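Side-chain contacts in thiaminase-I (Naegleria gruberi, PDB 4HCW), which belongs to the thiaminase I-like family and folds as a single chain of mixed alpha-helices and beta-strands: residues A[95-98]-A[99-103]; A[185-188]-A[189-192]; A[236-239]-A[240-243]. All coordinates share one frame; numbering follows the deposited sequence.

Overall arrangement
All three contacts are local, each formed within one continuous run of chain, and none touches another. Contacts 1 and 3 each lie where a loop enters a helix, helix 99-105 and helix 239-244 respectively. Both rest apolar side chains on strand 110-125 of the large mixed sheet, although their centres are about 28 Å apart. Contact 1 buries His98, Phe100 and Val101 beside partly exposed serines. Contact 3 has a buried isoleucine side and a charged outer side with a salt-bridge network. Contact 2, a turn just before helix 193-203, is mostly surface. It has one buried proline-valine pair and two weak hydrogen bonds, one to a glutamine side-chain amide.

Contact 1. Residues A[95-98]-A[99-103]; sequences GDLH and SFVSS
The tight side of this contact is His98 against Phe100. The two side chains lie side by side and point the same way. His98 CB sits over one face of the Phe100 ring, offset toward its rim, in a CH-pi contact 3.9 Å from the ring centroid. The rings meet obliquely, with planes at 40°. Phe100 CG lies between its own backbone N and carbonyl carbon (chi1 54°), which brings CE2 to 3.6 Å from His98 CB. Val101 packs beside them. Its CG2 meets His98 CB, and its CG1 meets Leu97 CB at 4.1 Å. Leu118 of strand 110-125 touches Phe100 and Val101, and His98 NE2 has a weak hydrogen bond to Asp327.

His98 is the N-cap residue of helix 99-105, and its carbonyl starts the helical bonding. Ser102 N donates to His98 O at 3.1 Å. The looser side carries the partly exposed serines. Ser102 OG lies 3.0 Å from His98 O, with Ser99 O as a rival acceptor for its one proton. Ser103 OG and Ser103 N both donate to Ser99 O, from opposite faces of its carbonyl plane; the hydroxyl bond is 2.6 Å.

Contact 2. Residues A[185-188]-A[189-192]; sequences PQSG and DQVN
Gln190 reaches back across a short loop to Gln186 and Pro185. Its CB faces Pro185 and lies 4.0 Å from Pro185 CA. The chain then leaves with CG beside the backbone N (chi1 -54°) and runs on extended (chi2 179°), which carries the amide along the backbone of Gln186. There CD comes within 3.8 Å of Gln186 CB. At the tip both amide atoms, OE1 and NE2, lie 3.6 Å from Gln186 CB. OE1 also accepts a weak hydrogen bond from Gln186 N, 3.2 Å long and bent to 142°. The side chain of Gln186 itself bends at chi2, and its end leads away from the contact.

The backbone closes a turn a little further on. Val191 N donates to Gly188 O at 3.3 Å, also weakly. This is a beta-turn of type I, Gly188 to Val191. Asp189 OD1 lies against Ser187 CB at 3.5 Å, on the exposed side.

Pro185 and Val191 form the buried, apolar part. Pro185 CB meets Val191 CG2 at 3.8 Å, and both residues pack on Val352 of helix 343-353. Asn192 follows as the N-cap of helix 193-203, with its OD1 bonded to Asp194 N. The loop runs between strand 176-179 and that helix.

Both hydrogen bonds across the loop are weak, and Gln190 is solvent-exposed. Water could probably compete for its amide, whereas the proline-valine contact is shielded and apolar.

Contact 3. Residues A[236-239]-A[240-243]; sequences CEIK and DIIR
Ile242 N donates to Ile238 O at 3.0 Å, and the N-H meets the oxygen at 158°. One step on, Arg243 N makes a weak bond to Lys239 O at 3.4 Å. On the outer side, Asp240 OD1 is shared by two cations. Lys239 NZ reaches it at 3.5 Å, its chain crossing that of Asp240 and bending at its last torsion (chi4 -56°). Arg243 NH2 comes equally near, at 3.5 Å. The oxygen lies well out of the guanidinium plane, so the attraction is of charge and no N-H points at it. The carboxylate probably draws both cations toward it.

The inner side is apolar. Ile238 CG1 stands between its backbone N and carbonyl carbon (chi1 54°), and meets Ile242 CD1 at 4.1 Å. The other branch, CG2, approaches Ile241 CD1 more loosely, at 4.4 Å. Leu124 and Val218 lie against this side.

Ile238 is the N-cap residue of helix 239-244, entered from a short 3-10 turn. This is the first turn of a short two-faced helix: Ile238 and Ile242 on strand 110-125, Ile238 and Ile241 on helix 211-219, and the Lys239-Asp240-Arg243 salt-bridge network on the outer side.

Contact 1. Residues A[95-98]-A[99-103]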
loop_
_atom_site.group_PDB
_atom_site.type_symbol
_atom_site.label_atom_id
_atom_site.label_comp_id
_atom_site.label_asym_id
_atom_site.label_seq_id
_atom_site.Cartn_x
_atom_site.Cartn_y
_atom_site.Cartn_z
ATOM N N GLY A 95 -2.608 -15.721 10.743
ATOM C CA GLY A 95 -3.887 -16.380 10.558
ATOM C C GLY A 95 -4.179 -16.571 9.083
ATOM O O GLY A 95 -3.287 -16.917 8.308
ATOM N N ASP A 96 -5.426 -16.339 8.689
ATOM C CA ASP A 96 -5.824 -16.501 7.295
ATOM C C ASP A 96 -5.608 -15.229 6.482
ATOM O O ASP A 96 -6.058 -14.148 6.862
ATOM C CB ASP A 96 -7.282 -16.955 7.195
ATOM C CG ASP A 96 -7.479 -18.384 7.654
ATOM O OD1 ASP A 96 -6.518 -19.177 7.561
ATOM O OD2 ASP A 96 -8.594 -18.717 8.106
ATOM N N LEU A 97 -4.913 -15.373 5.358
ATOM C CA LEU A 97 -4.657 -14.261 4.455
ATOM C C LEU A 97 -5.431 -14.470 3.163
ATOM O O LEU A 97 -5.837 -15.589 2.849
ATOM C CB LEU A 97 -3.164 -14.171 4.143
ATOM C CG LEU A 97 -2.199 -14.154 5.330
ATOM C CD1 LEU A 97 -0.764 -14.304 4.852
ATOM C CD2 LEU A 97 -2.365 -12.879 6.136
ATOM N N HIS A 98 -5.636 -13.394 2.410
ATOM C CA HIS A 98 -6.245 -13.510 1.092
ATOM C C HIS A 98 -5.258 -14.150 0.126
ATOM O O HIS A 98 -4.072 -14.276 0.432
ATOM C CB HIS A 98 -6.681 -12.141 0.571
ATOM C CG HIS A 98 -7.899 -11.595 1.250
ATOM N ND1 HIS A 98 -7.897 -11.185 2.566
ATOM C CD2 HIS A 98 -9.157 -11.393 0.794
ATOM C CE1 HIS A 98 -9.102 -10.753 2.891
ATOM N NE2 HIS A 98 -9.886 -10.868 1.834
ATOM N N SER A 99 -5.750 -14.558 -1.039
ATOM C CA SER A 99 -4.903 -15.195 -2.039
ATOM C C SER A 99 -3.821 -14.241 -2.540
ATOM O O SER A 99 -2.662 -14.627 -2.689
ATOM C CB SER A 99 -5.743 -15.709 -3.210
ATOM O OG SER A 99 -6.450 -14.653 -3.836
ATOM N N PHE A 100 -4.203 -12.992 -2.788
ATOM C CA PHE A 100 -3.267 -11.997 -3.302
ATOM C C PHE A 100 -2.294 -11.502 -2.234
ATOM O O PHE A 100 -1.146 -11.172 -2.538
ATOM C CB PHE A 100 -4.013 -10.821 -3.940
ATOM C CG PHE A 100 -5.038 -10.184 -3.043
ATOM C CD1 PHE A 100 -4.693 -9.139 -2.203
ATOM C CD2 PHE A 100 -6.354 -10.620 -3.057
ATOM C CE1 PHE A 100 -5.638 -8.546 -1.386
ATOM C CE2 PHE A 100 -7.303 -10.031 -2.240
ATOM C CZ PHE A 100 -6.944 -8.994 -1.404
ATOM N N VAL A 101 -2.755 -11.452 -0.989
ATOM C CA VAL A 101 -1.911 -11.026 0.123
ATOM C C VAL A 101 -0.773 -12.015 0.349
ATOM O O VAL A 101 0.384 -11.624 0.499
ATOM C CB VAL A 101 -2.723 -10.873 1.425
ATOM C CG1 VAL A 101 -1.798 -10.645 2.610
ATOM C CG2 VAL A 101 -3.721 -9.734 1.298
ATOM N N SER A 102 -1.109 -13.300 0.364
ATOM C CA SER A 102 -0.116 -14.348 0.558
ATOM C C SER A 102 0.805 -14.469 -0.654
ATOM O O SER A 102 1.986 -14.791 -0.516
ATOM C CB SER A 102 -0.798 -15.687 0.844
ATOM O OG SER A 102 -1.729 -16.012 -0.173
ATOM N N SER A 103 0.259 -14.207 -1.837
ATOM C CA SER A 103 1.034 -14.279 -3.072
ATOM C C SER A 103 2.063 -13.158 -3.144
ATOM O O SER A 103 3.161 -13.344 -3.670
ATOM C CB SER A 103 0.112 -14.219 -4.292
ATOM O OG SER A 103 -0.772 -15.325 -4.322
#

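Contact 2. Residues A[185-188]-A[189-192]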
loop_
_atom_site.group_PDB
_atom_site.type_symbol
_atom_site.label_atom_id
_atom_site.label_comp_id
_atom_site.label_asym_id
_atom_site.label_seq_id
_atom_site.Cartn_x
_atom_site.Cartn_y
_atom_site.Cartn_z
ATOM N N PRO A 185 10.723 1.506 -20.187
ATOM C CA PRO A 185 11.105 2.450 -21.243
ATOM C C PRO A 185 12.406 3.166 -20.897
ATOM O O PRO A 185 12.505 3.781 -19.836
ATOM C CB PRO A 185 9.943 3.446 -21.254
ATOM C CG PRO A 185 8.782 2.663 -20.752
ATOM C CD PRO A 185 9.347 1.736 -19.715
ATOM N N GLN A 186 13.389 3.082 -21.786
ATOM C CA GLN A 186 14.722 3.597 -21.497
ATOM C C GLN A 186 14.972 4.959 -22.142
ATOM O O GLN A 186 15.747 5.766 -21.624
ATOM C CB GLN A 186 15.783 2.596 -21.962
ATOM C CG GLN A 186 17.097 2.684 -21.206
ATOM C CD GLN A 186 16.972 2.210 -19.772
ATOM O OE1 GLN A 186 16.058 1.459 -19.430
ATOM N NE2 GLN A 186 17.894 2.648 -18.922
ATOM N N SER A 187 14.315 5.210 -23.269
ATOM C CA SER A 187 14.530 6.443 -24.018
ATOM C C SER A 187 13.239 7.228 -24.211
ATOM O O SER A 187 13.038 8.277 -23.599
ATOM C CB SER A 187 15.154 6.133 -25.379
ATOM O OG SER A 187 16.394 5.464 -25.234
ATOM N N GLY A 188 12.371 6.711 -25.073
ATOM C CA GLY A 188 11.126 7.376 -25.403
ATOM C C GLY A 188 10.456 6.666 -26.561
ATOM O O GLY A 188 9.233 6.684 -26.698
ATOM N N ASP A 189 11.272 6.036 -27.398
ATOM C CA ASP A 189 10.774 5.229 -28.503
ATOM C C ASP A 189 10.320 3.863 -27.998
ATOM O O ASP A 189 9.714 3.085 -28.734
ATOM C CB ASP A 189 11.853 5.071 -29.576
ATOM C CG ASP A 189 13.210 4.723 -28.993
ATOM O OD1 ASP A 189 13.947 5.653 -28.605
ATOM O OD2 ASP A 189 13.540 3.520 -28.926
ATOM N N GLN A 190 10.622 3.583 -26.733
ATOM C CA GLN A 190 10.218 2.335 -26.100
ATOM C C GLN A 190 8.929 2.535 -25.310
ATOM O O GLN A 190 8.341 1.578 -24.808
ATOM C CB GLN A 190 11.325 1.822 -25.177
ATOM C CG GLN A 190 12.677 1.669 -25.854
ATOM C CD GLN A 190 13.753 1.184 -24.903
ATOM O OE1 GLN A 190 13.456 0.604 -23.858
ATOM N NE2 GLN A 190 15.010 1.424 -25.256
ATOM N N VAL A 191 8.500 3.789 -25.202
ATOM C CA VAL A 191 7.258 4.122 -24.517
ATOM C C VAL A 191 6.055 3.677 -25.343
ATOM O O VAL A 191 5.866 4.132 -26.470
ATOM C CB VAL A 191 7.150 5.637 -24.249
ATOM C CG1 VAL A 191 5.781 5.984 -23.679
ATOM C CG2 VAL A 191 8.259 6.094 -23.313
ATOM N N ASN A 192 5.248 2.783 -24.778
ATOM C CA ASN A 192 4.064 2.276 -25.461
ATOM C C ASN A 192 3.005 3.363 -25.604
ATOM O O ASN A 192 2.402 3.789 -24.618
ATOM C CB ASN A 192 3.494 1.070 -24.711
ATOM C CG ASN A 192 2.500 0.276 -25.542
ATOM O OD1 ASN A 192 1.710 0.838 -26.301
ATOM N ND2 ASN A 192 2.537 -1.044 -25.400
#

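Contact 3. Residues A[236-239]-A[240-243]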
loop_
_atom_site.group_PDB
_atom_site.type_symbol
_atom_site.label_atom_id
_atom_site.label_comp_id
_atom_site.label_asym_id
_atom_site.label_seq_id
_atom_site.Cartn_x
_atom_site.Cartn_y
_atom_site.Cartn_z
ATOM N N CYS A 236 -8.210 9.484 6.373
ATOM C CA CYS A 236 -8.366 9.407 7.823
ATOM C C CYS A 236 -8.891 10.702 8.440
ATOM O O CYS A 236 -9.559 10.680 9.472
ATOM C CB CYS A 236 -7.046 9.008 8.490
ATOM S SG CYS A 236 -5.773 10.293 8.490
ATOM N N GLU A 237 -8.591 11.828 7.803
ATOM C CA GLU A 237 -8.982 13.128 8.339
ATOM C C GLU A 237 -10.458 13.445 8.103
ATOM O O GLU A 237 -10.948 14.497 8.515
ATOM C CB GLU A 237 -8.092 14.235 7.770
ATOM C CG GLU A 237 -7.159 14.854 8.799
ATOM C CD GLU A 237 -5.974 15.557 8.167
ATOM O OE1 GLU A 237 -5.593 15.181 7.038
ATOM O OE2 GLU A 237 -5.424 16.483 8.799
ATOM N N ILE A 238 -11.163 12.531 7.443
ATOM C CA ILE A 238 -12.596 12.680 7.217
ATOM C C ILE A 238 -13.328 11.360 7.437
ATOM O O ILE A 238 -14.371 11.112 6.831
ATOM C CB ILE A 238 -12.908 13.186 5.791
ATOM C CG1 ILE A 238 -12.250 12.281 4.746
ATOM C CG2 ILE A 238 -12.453 14.626 5.614
ATOM C CD1 ILE A 238 -12.610 12.637 3.320
ATOM N N LYS A 239 -12.784 10.517 8.311
ATOM C CA LYS A 239 -13.360 9.197 8.552
ATOM C C LYS A 239 -14.726 9.287 9.230
ATOM O O LYS A 239 -15.512 8.339 9.191
ATOM C CB LYS A 239 -12.405 8.324 9.375
ATOM C CG LYS A 239 -12.702 8.292 10.866
ATOM C CD LYS A 239 -11.811 7.290 11.583
ATOM C CE LYS A 239 -12.301 7.029 12.997
ATOM N NZ LYS A 239 -12.399 8.284 13.793
ATOM N N ASP A 240 -15.003 10.433 9.846
ATOM C CA ASP A 240 -16.291 10.671 10.487
ATOM C C ASP A 240 -17.351 11.010 9.446
ATOM O O ASP A 240 -18.460 10.478 9.477
ATOM C CB ASP A 240 -16.176 11.803 11.508
ATOM C CG ASP A 240 -15.204 11.484 12.625
ATOM O OD1 ASP A 240 -15.178 10.322 13.081
ATOM O OD2 ASP A 240 -14.461 12.396 13.045
ATOM N N ILE A 241 -16.996 11.899 8.523
ATOM C CA ILE A 241 -17.895 12.309 7.452
ATOM C C ILE A 241 -18.194 11.144 6.509
ATOM O O ILE A 241 -19.302 11.020 5.988
ATOM C CB ILE A 241 -17.306 13.493 6.660
ATOM C CG1 ILE A 241 -16.971 14.645 7.611
ATOM C CG2 ILE A 241 -18.267 13.955 5.576
ATOM C CD1 ILE A 241 -16.424 15.875 6.922
ATOM N N ILE A 242 -17.198 10.288 6.302
ATOM C CA ILE A 242 -17.369 9.089 5.490
ATOM C C ILE A 242 -18.417 8.164 6.104
ATOM O O ILE A 242 -19.277 7.630 5.403
ATOM C CB ILE A 242 -16.036 8.329 5.316
ATOM C CG1 ILE A 242 -15.084 9.123 4.419
ATOM C CG2 ILE A 242 -16.271 6.943 4.732
ATOM C CD1 ILE A 242 -13.744 8.453 4.204
ATOM N N ARG A 243 -18.346 7.990 7.420
ATOM C CA ARG A 243 -19.289 7.135 8.133
ATOM C C ARG A 243 -20.679 7.761 8.212
ATOM O O ARG A 243 -21.686 7.086 7.995
ATOM C CB ARG A 243 -18.768 6.823 9.540
ATOM C CG ARG A 243 -19.742 6.039 10.409
ATOM C CD ARG A 243 -20.164 6.846 11.628
ATOM N NE ARG A 243 -19.057 7.063 12.556
ATOM C CZ ARG A 243 -18.862 8.187 13.238
ATOM N NH1 ARG A 243 -19.698 9.206 13.094
ATOM N NH2 ARG A 243 -17.827 8.296 14.060
#